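Side-chain contact in erythromycin C-12 hydroxylase (Saccharopolyspora erythraea, PDB 2JJN), which hydroxylates the macrolactone ring of erythromycin D at C-12, using a heme b cofactor, to give erythromycin C: residues A105-P108 with R109-S112. The protein carries 2 engineered substitutions. Sequence-based numbering, arbitrary orientation.
Sequences AFTP and RTIS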
loop_
_atom_site.group_PDB
_atom_site.type_symbol
_atom_site.label_atom_id
_atom_site.label_comp_id
_atom_site.label_asym_id
_atom_site.label_seq_id
_atom_site.Cartn_x
_atom_site.Cartn_y
_atom_site.Cartn_z
ATOM N N ALA A 105 -10.589 17.355 5.289
ATOM C CA ALA A 105 -10.043 17.813 3.991
ATOM C C ALA A 105 -10.095 16.773 2.851
ATOM O O ALA A 105 -10.414 17.106 1.705
ATOM C CB ALA A 105 -8.604 18.237 4.193
ATOM N N PHE A 106 -9.614 15.560 3.155
ATOM C CA PHE A 106 -9.543 14.442 2.192
ATOM C C PHE A 106 -10.894 13.732 2.245
ATOM O O PHE A 106 -11.028 12.702 2.897
ATOM C CB PHE A 106 -8.395 13.500 2.612
ATOM C CG PHE A 106 -8.034 12.462 1.557
ATOM C CD1 PHE A 106 -8.273 12.702 0.213
ATOM C CD2 PHE A 106 -7.453 11.252 1.930
ATOM C CE1 PHE A 106 -7.950 11.733 -0.761
ATOM C CE2 PHE A 106 -7.129 10.277 0.974
ATOM C CZ PHE A 106 -7.373 10.512 -0.365
ATOM N N THR A 107 -11.898 14.304 1.592
ATOM C CA THR A 107 -13.273 13.783 1.699
ATOM C C THR A 107 -13.667 12.761 0.608
ATOM O O THR A 107 -12.993 12.644 -0.420
ATOM C CB THR A 107 -14.255 14.937 1.655
ATOM O OG1 THR A 107 -14.161 15.571 0.377
ATOM C CG2 THR A 107 -13.940 15.924 2.771
ATOM N N PRO A 108 -14.780 12.018 0.820
ATOM C CA PRO A 108 -15.278 11.101 -0.236
ATOM C C PRO A 108 -15.443 11.714 -1.669
ATOM O O PRO A 108 -15.179 11.032 -2.705
ATOM C CB PRO A 108 -16.663 10.701 0.310
ATOM C CG PRO A 108 -16.475 10.741 1.823
ATOM C CD PRO A 108 -15.596 11.949 2.058
ATOM N N ARG A 109 -15.933 12.956 -1.733
ATOM C CA ARG A 109 -16.237 13.633 -3.006
ATOM C C ARG A 109 -14.974 14.140 -3.684
ATOM O O ARG A 109 -14.889 14.198 -4.936
ATOM C CB ARG A 109 -17.192 14.799 -2.742
ATOM C CG ARG A 109 -17.481 15.730 -3.958
ATOM C CD ARG A 109 -18.179 14.963 -5.050
ATOM N NE ARG A 109 -19.208 15.755 -5.718
ATOM C CZ ARG A 109 -20.336 15.240 -6.200
ATOM N NH1 ARG A 109 -20.573 13.933 -6.087
ATOM N NH2 ARG A 109 -21.231 16.026 -6.785
ATOM N N THR A 110 -13.991 14.492 -2.849
ATOM C CA THR A 110 -12.664 14.832 -3.301
ATOM C C THR A 110 -12.150 13.663 -4.128
ATOM O O THR A 110 -11.569 13.877 -5.201
ATOM C CB THR A 110 -11.756 15.115 -2.111
ATOM O OG1 THR A 110 -12.228 16.312 -1.460
ATOM C CG2 THR A 110 -10.368 15.374 -2.538
ATOM N N ILE A 111 -12.388 12.439 -3.647
ATOM C CA ILE A 111 -11.874 11.230 -4.335
ATOM C C ILE A 111 -12.741 10.915 -5.564
ATOM O O ILE A 111 -12.213 10.714 -6.667
ATOM C CB ILE A 111 -11.868 10.018 -3.387
ATOM C CG1 ILE A 111 -10.850 10.235 -2.269
ATOM C CG2 ILE A 111 -11.595 8.735 -4.170
ATOM C CD1 ILE A 111 -10.973 9.204 -1.131
ATOM N N SER A 112 -14.070 10.851 -5.399
ATOM C CA SER A 112 -14.904 10.448 -6.526
ATOM C C SER A 112 -14.805 11.406 -7.739
ATOM O O SER A 112 -14.853 10.971 -8.908
ATOM C CB SER A 112 -16.345 10.246 -6.054
ATOM O OG SER A 112 -16.874 11.482 -5.592
HETATM O O HOH W 1 -18.293 10.413 -3.356
#
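T107 and T110 meet hydroxyl to hydroxyl at the start of helix 108-112, a short helix of this cytochrome P450 for which T107 is the N-cap, and the junction is a worked example of how a chain turns from one helix into the next. F106, in the link after helix 94-105, is the centre of an inverse gamma turn.

The polar contacts gather at the first turn of the helix. OG1 of T107 and OG1 of T110 are 2.8 Å apart and share a hydrogen bond in which either may donate, the two side chains crossing at about a right angle. T107 reaches this partner with OG1 set between its own backbone N and carbonyl carbon (chi1 64°). Two i-to-i+4 backbone bonds open the helix: N of I111 to O of T107 at 3.3 Å, and the shorter, straighter one from N of S112 to O of P108 at 2.9 Å.

The apolar contacts lie inward. In one of its two conformers F106 holds CG opposite the backbone N (chi1 -168°); there CE1 comes to 3.6 Å from CG1 of I111, and CG2 of T110 lies at the ring's edge, near its plane. F106 also touches the heme and L151 of helix 142-152, and I111 packs on P357 and L358 of helix 356-374, so the turn links the cofactor pocket to neighbouring helices.

At the exposed end, a water bridges S112 and P108: it lies 2.9 Å from OG of S112 and donates a weak hydrogen bond to O of P108 at 3.2 Å.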